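Local coordinates for protein alpha-glucosidase (Pseudoalteromonas sp. K8, PDB 5HQA) that hydrolyses alpha-glucosides as a chloride-activated enzyme of glycoside hydrolase family 97 with a calcium ion in its sugar-binding site, at residues 68-73 and 522-527; 184-189 and 440-445; 433-438 and 449-454. All blocks are in the same frame, centred on the assembly; numbering follows the deposited sequence.

Interaction 1. Residues 68-73 and 522-527; sequences QPWGER and VLYSPI
Trp70, Gly71 and Glu72 meet Tyr524 and Pro526 where a hairpin turn of the N-terminal beta domain rests on the (beta/alpha) barrel: the turn 68-73 links the antiparallel strands 53-67 and 75-89, and the loop 522-527 leads from helix 513-522 into the barrel strand 527-529. At the start of the turn, Gln68 braces it from within. Its NE2 donates to Arg73 O across 3.0 Å and also to Glu72 OE1, which is approached from above the carboxylate plane, 47° out of it. Trp70 follows with CG wedged between its backbone N and carbonyl carbon (chi1 53°), and the indole presents its benzo edge to the barrel. CE3 lies 3.2 Å from Tyr524 OH, which sits in the indole plane, while CZ3 packs 3.6 Å from Pro526 CG. The pyrrole N-H, on the other ring of the indole, is hydrogen-bonded to Pro449 O. Gly71 runs past the hydroxyl end of Tyr524, its CA 3.0 Å from OH. No hydrogen bond joins the two segments; Gly71 O is 3.5 Å from Tyr524 OH but at a poor angle, so the contact is one of packing. Glu72 closes the turn over the tyrosine, with its carboxylate turned aside to a salt bridge between OE2 and Arg445. Its backbone N is 3.6 Å from Tyr524 CZ over one ring face, and its CB makes a CH-pi contact 4.0 Å from the ring centroid, 7° off the normal.

Interaction 2. Residues 184-189 and 440-445; sequences IHEAAL and KDTGLR
Thr442 pushes its beta-branched side chain against the end of strand 181-187, CB resting on Glu186 O and CG2 lying 3.8 Å from Leu189 CB. With OG1 placed between its own backbone N and carbonyl carbon (chi1 61°), the hydroxyl oxygen can accept a nearly straight bond from Leu189 N, 3.1 Å away. Thr442 O takes Ala188 N at 2.9 Å, so one threonine accepts from two successive amides just where the strand gives way to a turn with left-handed backbone angles at Ala188. The same carbonyl also receives Asn250 ND2 and a CA-H contact from Ala187. Glu186 O, by contrast, is buried under the threonine without a polar partner.

Upstream, His185 sends NE2 to Asp441 O at 2.8 Å; the oxygen lies in the imidazole plane and is met almost head-on. ND1 pairs with Thr170 OG1, so both nitrogens are engaged and the ring's rotation is fixed. Lys440 runs past this imidazole in the opposite direction, CD 3.8 Å from the CE1 edge. Its extended chain then crosses Glu186 at roughly a right angle, where NZ forms a salt bridge with OE1 at 2.8 Å through the anti lone pair. Met195 N shares that oxygen and Arg229 holds OE2, so the buried carboxylate probably stays ionised. An Asx turn, Asp441 OD1 to Gly443 N at 2.7 Å, shapes the loop behind Thr442.

The contact thus joins a strand end of the N-terminal antiparallel sheet to the loop between barrel strands 432-435 and 451-454. Strand 224-234 flanks strand 181-187, helix 482-485 touches His185 and Asp441, and strand 451-454 packs against Asp441 and Leu444.

Interaction 3. Residues 433-438 and 449-454; sequences INTHEP and PNWITR. With CA (calcium ion), chain C; AC1 (4,6-dideoxy-4-{[(1S,4R,5S,6S)-4,5,6-trihydroxy-3-(hydroxymethyl)cyclohex-2-en-1-yl]amino}-alpha-D-glucopyranose), chain B.
Ile433 to Thr435 lie tightly beside Trp451 to Arg454 as neighbouring parallel strands, whereas the chain beyond Thr435 swings away toward the bound sugar. In the tight part, Ile433 N donates to Asn450 O at 2.9 Å and Thr435 N to Thr453 O at 3.2 Å, and the strand directions differ by 23°. Thr435 and Trp451 project from the same side of the sheet. The threonine's OG1, beside its own backbone N (chi1 -50°), receives the indole NE1 at 2.9 Å, although the oxygen sits somewhat out of the ring plane. Arg454 NH2 lies over one face of that indole, its NH1 being bonded to Ile439 O. On the other side of the sheet Asn434 runs alongside Thr453, OD1 against the methyl CG2 at 3.4 Å. This amide oxygen is buried without a hydrogen-bond partner; ND2 instead reaches Asp489 OD2.

Looser packing follows at Pro438, whose ring lies obliquely across the aliphatic part of Arg454, with Pro438 CG 3.8 Å from Arg454 CG. His436 and Glu437 make essentially no contact with 449-454 and serve the ligand instead. His436 NE2 shares Asp489 OD2 with Asn434, which probably helps to orient the imidazole, and ND1 donates an almost straight bond to O2B of the acarbose unit at 2.7 Å. Glu437 OE2 binds the calcium ion at 2.4 Å, while its OE1 meets Tyr389 N. The metal shell also contains Glu154, Glu455 and Glu461, together with O3, N4A and O2B of the inhibitor. Ligand-binding residues just past the C-terminal ends of parallel strands are typical of TIM-barrel glycosidases; here His436 and Glu437 on that rim bind the sugar and the calcium ion.

How the interactions relate
The centre of interaction 1 lies about 16 Å from that of interaction 2, and interaction 3 is about 13 Å from each. Along the chain, interaction 1 encloses both others, while 440-445 falls between the two strands of interaction 3, so interactions 2 and 3 alternate. Interactions 1 and 2 each join the N-terminal beta domain to the barrel, through a hairpin turn and a strand end; interaction 3 lies inside the barrel. Strand 451-454 is common ground: Leu444 CD1 packs on Trp451, and Ser525 OG probably hydrogen-bonds to Thr453 OG1. Both domain contacts thus touch the strand that leads to Glu455, a calcium ligand.

Interaction 1. Residues 68-73 and 522-527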
loop_
_atom_site.group_PDB
_atom_site.type_symbol
_atom_site.label_atom_id
_atom_site.label_comp_id
_atom_site.label_asym_id
_atom_site.label_seq_id
_atom_site.Cartn_x
_atom_site.Cartn_y
_atom_site.Cartn_z
ATOM N N GLN A 68 -1.258 13.550 11.938
ATOM C CA GLN A 68 -2.021 13.034 10.802
ATOM C C GLN A 68 -3.516 13.226 11.031
ATOM O O GLN A 68 -3.995 13.089 12.159
ATOM C CB GLN A 68 -1.755 11.552 10.593
ATOM C CG GLN A 68 -0.304 11.179 10.450
ATOM C CD GLN A 68 -0.159 9.958 9.578
ATOM O OE1 GLN A 68 -0.278 10.052 8.358
ATOM N NE2 GLN A 68 0.069 8.799 10.196
ATOM N N PRO A 69 -4.284 13.523 9.981
ATOM C CA PRO A 69 -5.748 13.532 10.151
ATOM C C PRO A 69 -6.301 12.151 10.451
ATOM O O PRO A 69 -7.268 12.020 11.206
ATOM C CB PRO A 69 -6.253 14.070 8.804
ATOM C CG PRO A 69 -5.175 13.687 7.822
ATOM C CD PRO A 69 -3.875 13.816 8.594
ATOM N N TRP A 70 -5.707 11.121 9.859
ATOM C CA TRP A 70 -6.006 9.720 10.108
ATOM C C TRP A 70 -4.730 8.969 9.782
ATOM O O TRP A 70 -3.867 9.478 9.064
ATOM C CB TRP A 70 -7.159 9.206 9.237
ATOM C CG TRP A 70 -6.937 9.469 7.768
ATOM C CD1 TRP A 70 -7.391 10.543 7.054
ATOM C CD2 TRP A 70 -6.199 8.657 6.844
ATOM N NE1 TRP A 70 -6.988 10.445 5.740
ATOM C CE2 TRP A 70 -6.254 9.299 5.585
ATOM C CE3 TRP A 70 -5.505 7.448 6.952
ATOM C CZ2 TRP A 70 -5.640 8.770 4.446
ATOM C CZ3 TRP A 70 -4.897 6.927 5.822
ATOM C CH2 TRP A 70 -4.972 7.585 4.584
ATOM N N GLY A 71 -4.598 7.759 10.297
ATOM C CA GLY A 71 -3.399 7.010 9.997
ATOM C C GLY A 71 -3.165 5.877 10.975
ATOM O O GLY A 71 -4.033 5.517 11.775
ATOM N N GLU A 72 -1.962 5.315 10.866
ATOM C CA GLU A 72 -1.476 4.269 11.748
ATOM C C GLU A 72 -0.881 4.835 13.031
ATOM O O GLU A 72 -0.640 4.085 13.982
ATOM C CB GLU A 72 -0.442 3.415 10.999
ATOM C CG GLU A 72 0.872 4.136 10.636
ATOM C CD GLU A 72 0.829 4.944 9.329
ATOM O OE1 GLU A 72 0.020 5.897 9.206
ATOM O OE2 GLU A 72 1.639 4.634 8.422
ATOM N N ARG A 73 -0.644 6.142 13.076
ATOM C CA ARG A 73 -0.260 6.825 14.298
ATOM C C ARG A 73 -0.677 8.278 14.150
ATOM O O ARG A 73 -0.743 8.807 13.036
ATOM C CB ARG A 73 1.245 6.703 14.592
ATOM C CG ARG A 73 2.159 7.259 13.507
ATOM C CD ARG A 73 3.638 6.983 13.835
ATOM N NE ARG A 73 3.831 5.615 14.312
ATOM C CZ ARG A 73 4.127 4.581 13.534
ATOM N NH1 ARG A 73 4.268 3.376 14.062
ATOM N NH2 ARG A 73 4.286 4.746 12.232
ATOM N N VAL A 522 -3.025 -6.624 11.706
ATOM C CA VAL A 522 -1.737 -6.790 11.044
ATOM C C VAL A 522 -1.628 -5.905 9.807
ATOM O O VAL A 522 -0.579 -5.297 9.564
ATOM C CB VAL A 522 -1.505 -8.275 10.703
ATOM C CG1 VAL A 522 -0.311 -8.421 9.767
ATOM C CG2 VAL A 522 -1.281 -9.071 11.976
ATOM N N LEU A 523 -2.685 -5.816 8.991
ATOM C CA LEU A 523 -2.619 -5.082 7.723
ATOM C C LEU A 523 -3.341 -3.751 7.881
ATOM O O LEU A 523 -4.574 -3.715 7.936
ATOM C CB LEU A 523 -3.227 -5.892 6.580
ATOM C CG LEU A 523 -2.556 -7.222 6.241
ATOM C CD1 LEU A 523 -3.320 -7.901 5.103
ATOM C CD2 LEU A 523 -1.084 -7.027 5.872
ATOM N N TYR A 524 -2.580 -2.661 7.947
ATOM C CA TYR A 524 -3.189 -1.360 8.187
ATOM C C TYR A 524 -3.957 -0.877 6.957
ATOM O O TYR A 524 -3.455 -0.936 5.828
ATOM C CB TYR A 524 -2.136 -0.319 8.580
ATOM C CG TYR A 524 -2.762 1.056 8.563
ATOM C CD1 TYR A 524 -3.819 1.362 9.422
ATOM C CD2 TYR A 524 -2.355 2.023 7.647
ATOM C CE1 TYR A 524 -4.439 2.601 9.388
ATOM C CE2 TYR A 524 -2.968 3.272 7.611
ATOM C CZ TYR A 524 -4.009 3.543 8.481
ATOM O OH TYR A 524 -4.622 4.762 8.441
ATOM N N SER A 525 -5.182 -0.382 7.183
ATOM C CA SER A 525 -5.918 0.387 6.189
ATOM C C SER A 525 -6.951 1.234 6.911
ATOM O O SER A 525 -7.558 0.746 7.879
ATOM C CB SER A 525 -6.601 -0.526 5.167
ATOM O OG SER A 525 -7.317 0.242 4.215
ATOM N N PRO A 526 -7.173 2.490 6.501
ATOM C CA PRO A 526 -8.182 3.310 7.196
ATOM C C PRO A 526 -9.598 2.839 6.942
ATOM O O PRO A 526 -10.491 3.137 7.749
ATOM C CB PRO A 526 -7.947 4.715 6.626
ATOM C CG PRO A 526 -7.388 4.457 5.262
ATOM C CD PRO A 526 -6.515 3.237 5.415
ATOM N N ILE A 527 -9.839 2.130 5.843
ATOM C CA ILE A 527 -11.091 1.414 5.643
ATOM C C ILE A 527 -10.763 -0.068 5.582
ATOM O O ILE A 527 -9.797 -0.472 4.927
ATOM C CB ILE A 527 -11.868 1.877 4.392
ATOM C CG1 ILE A 527 -11.022 1.777 3.125
ATOM C CG2 ILE A 527 -12.393 3.302 4.589
ATOM C CD1 ILE A 527 -11.847 1.937 1.850
#

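Interaction 2. Residues 184-189 and 440-445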
loop_
_atom_site.group_PDB
_atom_site.type_symbol
_atom_site.label_atom_id
_atom_site.label_comp_id
_atom_site.label_asym_id
_atom_site.label_seq_id
_atom_site.Cartn_x
_atom_site.Cartn_y
_atom_site.Cartn_z
ATOM N N ILE A 184 14.247 -0.842 -0.525
ATOM C CA ILE A 184 14.362 0.263 -1.469
ATOM C C ILE A 184 12.972 0.592 -1.999
ATOM O O ILE A 184 12.216 -0.311 -2.378
ATOM C CB ILE A 184 15.328 -0.091 -2.615
ATOM C CG1 ILE A 184 16.709 -0.414 -2.036
ATOM C CG2 ILE A 184 15.416 1.056 -3.643
ATOM C CD1 ILE A 184 17.654 -1.010 -3.048
ATOM N N HIS A 185 12.641 1.879 -2.041
ATOM C CA HIS A 185 11.325 2.305 -2.502
ATOM C C HIS A 185 11.465 3.752 -2.972
ATOM O O HIS A 185 12.577 4.213 -3.254
ATOM C CB HIS A 185 10.298 2.084 -1.375
ATOM C CG HIS A 185 8.871 2.293 -1.782
ATOM N ND1 HIS A 185 8.317 1.720 -2.908
ATOM C CD2 HIS A 185 7.878 3.003 -1.191
ATOM C CE1 HIS A 185 7.048 2.077 -2.998
ATOM N NE2 HIS A 185 6.755 2.854 -1.969
ATOM N N GLU A 186 10.348 4.465 -3.088
ATOM C CA GLU A 186 10.404 5.875 -3.436
ATOM C C GLU A 186 9.245 6.599 -2.762
ATOM O O GLU A 186 8.282 5.978 -2.301
ATOM C CB GLU A 186 10.410 6.083 -4.959
ATOM C CG GLU A 186 9.338 5.368 -5.734
ATOM C CD GLU A 186 9.454 5.629 -7.239
ATOM O OE1 GLU A 186 9.052 4.748 -8.027
ATOM O OE2 GLU A 186 9.944 6.712 -7.635
ATOM N N ALA A 187 9.353 7.924 -2.686
ATOM C CA ALA A 187 8.337 8.718 -2.015
ATOM C C ALA A 187 7.976 9.930 -2.863
ATOM O O ALA A 187 8.838 10.509 -3.535
ATOM C CB ALA A 187 8.812 9.168 -0.618
ATOM N N ALA A 188 6.693 10.305 -2.814
ATOM C CA ALA A 188 6.160 11.478 -3.511
ATOM C C ALA A 188 6.337 11.344 -5.025
ATOM O O ALA A 188 6.937 12.193 -5.693
ATOM C CB ALA A 188 6.797 12.779 -2.989
ATOM N N LEU A 189 5.783 10.262 -5.568
ATOM C CA LEU A 189 5.870 10.004 -7.008
ATOM C C LEU A 189 4.830 10.873 -7.705
ATOM O O LEU A 189 3.651 10.516 -7.779
ATOM C CB LEU A 189 5.666 8.522 -7.300
ATOM C CG LEU A 189 5.602 8.105 -8.768
ATOM C CD1 LEU A 189 6.848 8.543 -9.545
ATOM C CD2 LEU A 189 5.418 6.587 -8.851
ATOM N N LYS A 440 1.742 2.132 -7.133
ATOM C CA LYS A 440 2.167 1.812 -5.775
ATOM C C LYS A 440 2.093 3.050 -4.885
ATOM O O LYS A 440 2.216 4.188 -5.351
ATOM C CB LYS A 440 3.590 1.259 -5.786
ATOM C CG LYS A 440 4.621 2.304 -6.237
ATOM C CD LYS A 440 5.956 1.659 -6.608
ATOM C CE LYS A 440 6.948 2.725 -7.058
ATOM N NZ LYS A 440 8.276 2.158 -7.456
ATOM N N ASP A 441 1.851 2.809 -3.597
ATOM C CA ASP A 441 1.777 3.876 -2.604
ATOM C C ASP A 441 3.167 4.477 -2.407
ATOM O O ASP A 441 4.144 3.745 -2.218
ATOM C CB ASP A 441 1.234 3.295 -1.290
ATOM C CG ASP A 441 0.882 4.361 -0.246
ATOM O OD1 ASP A 441 1.469 5.468 -0.272
ATOM O OD2 ASP A 441 0.010 4.068 0.620
ATOM N N THR A 442 3.274 5.806 -2.500
ATOM C CA THR A 442 4.544 6.474 -2.220
ATOM C C THR A 442 4.368 7.570 -1.173
ATOM O O THR A 442 5.184 8.498 -1.104
ATOM C CB THR A 442 5.184 7.033 -3.500
ATOM O OG1 THR A 442 4.319 7.999 -4.109
ATOM C CG2 THR A 442 5.434 5.896 -4.503
ATOM N N GLY A 443 3.323 7.466 -0.348
ATOM C CA GLY A 443 3.105 8.387 0.753
ATOM C C GLY A 443 2.249 9.595 0.439
ATOM O O GLY A 443 2.146 10.492 1.285
ATOM N N LEU A 444 1.621 9.649 -0.737
ATOM C CA LEU A 444 0.886 10.848 -1.118
ATOM C C LEU A 444 -0.379 11.068 -0.288
ATOM O O LEU A 444 -0.935 12.174 -0.331
ATOM C CB LEU A 444 0.544 10.791 -2.610
ATOM C CG LEU A 444 1.745 11.044 -3.521
ATOM C CD1 LEU A 444 1.450 10.591 -4.943
ATOM C CD2 LEU A 444 2.095 12.530 -3.486
ATOM N N ARG A 445 -0.838 10.064 0.474
ATOM C CA ARG A 445 -1.934 10.292 1.414
ATOM C C ARG A 445 -1.627 11.418 2.401
ATOM O O ARG A 445 -2.557 12.022 2.947
ATOM C CB ARG A 445 -2.259 9.001 2.185
ATOM C CG ARG A 445 -1.085 8.477 3.030
ATOM C CD ARG A 445 -1.401 7.121 3.661
ATOM N NE ARG A 445 -0.201 6.434 4.151
ATOM C CZ ARG A 445 0.044 6.136 5.432
ATOM N NH1 ARG A 445 -0.818 6.471 6.398
ATOM N NH2 ARG A 445 1.162 5.485 5.752
#

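Interaction 3. Residues 433-438 and 449-454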
loop_
_atom_site.group_PDB
_atom_site.type_symbol
_atom_site.label_atom_id
_atom_site.label_comp_id
_atom_site.label_asym_id
_atom_site.label_seq_id
_atom_site.Cartn_x
_atom_site.Cartn_y
_atom_site.Cartn_z
ATOM N N ILE A 433 -10.903 8.064 -2.254
ATOM C CA ILE A 433 -10.634 7.118 -3.332
ATOM C C ILE A 433 -9.873 5.919 -2.784
ATOM O O ILE A 433 -8.875 6.078 -2.067
ATOM C CB ILE A 433 -9.852 7.779 -4.481
ATOM C CG1 ILE A 433 -10.707 8.857 -5.149
ATOM C CG2 ILE A 433 -9.429 6.741 -5.517
ATOM C CD1 ILE A 433 -11.989 8.309 -5.782
ATOM N N ASN A 434 -10.350 4.724 -3.138
ATOM C CA ASN A 434 -9.707 3.440 -2.866
ATOM C C ASN A 434 -9.363 2.842 -4.226
ATOM O O ASN A 434 -10.261 2.412 -4.955
ATOM C CB ASN A 434 -10.670 2.551 -2.065
ATOM C CG ASN A 434 -10.277 1.081 -2.047
ATOM O OD1 ASN A 434 -9.143 0.709 -2.354
ATOM N ND2 ASN A 434 -11.231 0.232 -1.654
ATOM N N THR A 435 -8.078 2.837 -4.594
ATOM C CA THR A 435 -7.666 2.515 -5.963
ATOM C C THR A 435 -7.236 1.059 -6.070
ATOM O O THR A 435 -6.236 0.663 -5.460
ATOM C CB THR A 435 -6.506 3.399 -6.419
ATOM O OG1 THR A 435 -6.808 4.774 -6.175
ATOM C CG2 THR A 435 -6.243 3.192 -7.920
ATOM N N HIS A 436 -7.944 0.276 -6.883
ATOM C CA HIS A 436 -7.462 -1.050 -7.252
ATOM C C HIS A 436 -6.767 -0.998 -8.609
ATOM O O HIS A 436 -7.070 -0.144 -9.446
ATOM C CB HIS A 436 -8.602 -2.076 -7.241
ATOM C CG HIS A 436 -8.996 -2.485 -5.852
ATOM N ND1 HIS A 436 -9.245 -3.793 -5.492
ATOM C CD2 HIS A 436 -9.137 -1.749 -4.720
ATOM C CE1 HIS A 436 -9.539 -3.842 -4.203
ATOM N NE2 HIS A 436 -9.490 -2.613 -3.715
ATOM N N GLU A 437 -5.823 -1.922 -8.810
ATOM C CA GLU A 437 -4.832 -1.839 -9.878
ATOM C C GLU A 437 -4.237 -0.428 -9.923
ATOM O O GLU A 437 -4.370 0.284 -10.923
ATOM C CB GLU A 437 -5.410 -2.235 -11.232
ATOM C CG GLU A 437 -5.966 -3.662 -11.230
ATOM C CD GLU A 437 -7.299 -3.755 -10.500
ATOM O OE1 GLU A 437 -8.174 -2.916 -10.792
ATOM O OE2 GLU A 437 -7.460 -4.629 -9.606
ATOM N N PRO A 438 -3.572 0.002 -8.843
ATOM C CA PRO A 438 -3.140 1.394 -8.709
ATOM C C PRO A 438 -1.701 1.581 -9.128
ATOM O O PRO A 438 -1.031 0.625 -9.535
ATOM C CB PRO A 438 -3.265 1.620 -7.204
ATOM C CG PRO A 438 -2.727 0.308 -6.664
ATOM C CD PRO A 438 -3.220 -0.770 -7.639
ATOM N N PRO A 449 -5.081 13.689 1.683
ATOM C CA PRO A 449 -5.601 12.706 2.639
ATOM C C PRO A 449 -6.898 12.032 2.220
ATOM O O PRO A 449 -7.387 11.184 2.974
ATOM C CB PRO A 449 -5.806 13.537 3.910
ATOM C CG PRO A 449 -4.830 14.696 3.762
ATOM C CD PRO A 449 -4.849 15.007 2.302
ATOM N N ASN A 450 -7.481 12.349 1.066
ATOM C CA ASN A 450 -8.619 11.564 0.603
ATOM C C ASN A 450 -8.193 10.346 -0.204
ATOM O O ASN A 450 -9.051 9.550 -0.598
ATOM C CB ASN A 450 -9.578 12.425 -0.224
ATOM C CG ASN A 450 -8.992 12.827 -1.546
ATOM O OD1 ASN A 450 -7.825 13.210 -1.622
ATOM N ND2 ASN A 450 -9.781 12.716 -2.608
ATOM N N TRP A 451 -6.893 10.178 -0.463
ATOM C CA TRP A 451 -6.392 8.968 -1.120
ATOM C C TRP A 451 -6.143 7.938 -0.022
ATOM O O TRP A 451 -5.024 7.749 0.459
ATOM C CB TRP A 451 -5.130 9.263 -1.924
ATOM C CG TRP A 451 -4.935 8.310 -3.078
ATOM C CD1 TRP A 451 -5.638 7.162 -3.323
ATOM C CD2 TRP A 451 -4.004 8.446 -4.154
ATOM N NE1 TRP A 451 -5.197 6.573 -4.485
ATOM C CE2 TRP A 451 -4.194 7.343 -5.015
ATOM C CE3 TRP A 451 -3.031 9.397 -4.478
ATOM C CZ2 TRP A 451 -3.445 7.163 -6.178
ATOM C CZ3 TRP A 451 -2.290 9.221 -5.640
ATOM C CH2 TRP A 451 -2.502 8.114 -6.475
ATOM N N ILE A 452 -7.219 7.260 0.381
ATOM C CA ILE A 452 -7.197 6.598 1.684
ATOM C C ILE A 452 -6.532 5.226 1.632
ATOM O O ILE A 452 -5.893 4.815 2.609
ATOM C CB ILE A 452 -8.616 6.513 2.276
ATOM C CG1 ILE A 452 -9.583 5.842 1.301
ATOM C CG2 ILE A 452 -9.102 7.905 2.629
ATOM C CD1 ILE A 452 -10.968 5.653 1.871
ATOM N N THR A 453 -6.636 4.500 0.525
ATOM C CA THR A 453 -6.062 3.164 0.477
ATOM C C THR A 453 -5.981 2.720 -0.982
ATOM O O THR A 453 -6.434 3.418 -1.896
ATOM C CB THR A 453 -6.880 2.192 1.345
ATOM O OG1 THR A 453 -6.124 0.995 1.577
ATOM C CG2 THR A 453 -8.223 1.837 0.680
ATOM N N ARG A 454 -5.377 1.555 -1.194
ATOM C CA ARG A 454 -5.269 0.987 -2.530
ATOM C C ARG A 454 -4.986 -0.500 -2.404
ATOM O O ARG A 454 -4.680 -1.007 -1.324
ATOM C CB ARG A 454 -4.170 1.678 -3.347
ATOM C CG ARG A 454 -2.745 1.268 -2.947
ATOM C CD ARG A 454 -1.741 2.299 -3.458
ATOM N NE ARG A 454 -2.006 3.605 -2.860
ATOM C CZ ARG A 454 -1.823 4.769 -3.476
ATOM N NH1 ARG A 454 -1.370 4.804 -4.729
ATOM N NH2 ARG A 454 -2.096 5.904 -2.834
HETATM CA CA CA C . -7.397 -6.621 -8.222
HETATM C C1 AC1 B . -8.165 -9.906 -12.937
HETATM O O2 AC1 B . -5.928 -9.255 -12.383
HETATM C C2 AC1 B . -7.300 -8.838 -12.285
HETATM C C4A AC1 B . -13.028 -6.070 -8.147
HETATM C C3 AC1 B . -7.702 -8.593 -10.855
HETATM O O3 AC1 B . -6.821 -7.632 -10.245
HETATM C C4 AC1 B . -9.139 -8.146 -10.798
HETATM N N4A AC1 B . -9.543 -7.602 -9.463
HETATM C C5 AC1 B . -9.859 -9.443 -11.137
HETATM O O5 AC1 B . -9.611 -9.740 -12.574
HETATM C C6 AC1 B . -11.337 -9.424 -10.900
HETATM C C1B AC1 B . -10.264 -6.280 -9.510
HETATM C C2B AC1 B . -10.577 -5.748 -7.960
HETATM O O2B AC1 B . -9.357 -5.828 -7.223
HETATM C C3B AC1 B . -11.640 -6.459 -7.378
HETATM O O3B AC1 B . -11.826 -6.158 -5.973
HETATM O O4 AC1 B . -14.091 -6.871 -7.670
HETATM C C5B AC1 B . -12.935 -6.202 -9.583
HETATM C C7B AC1 B . -11.465 -6.284 -10.276
HETATM C C6B AC1 B . -14.112 -5.665 -10.413
HETATM O O6B AC1 B . -14.046 -4.273 -10.392
#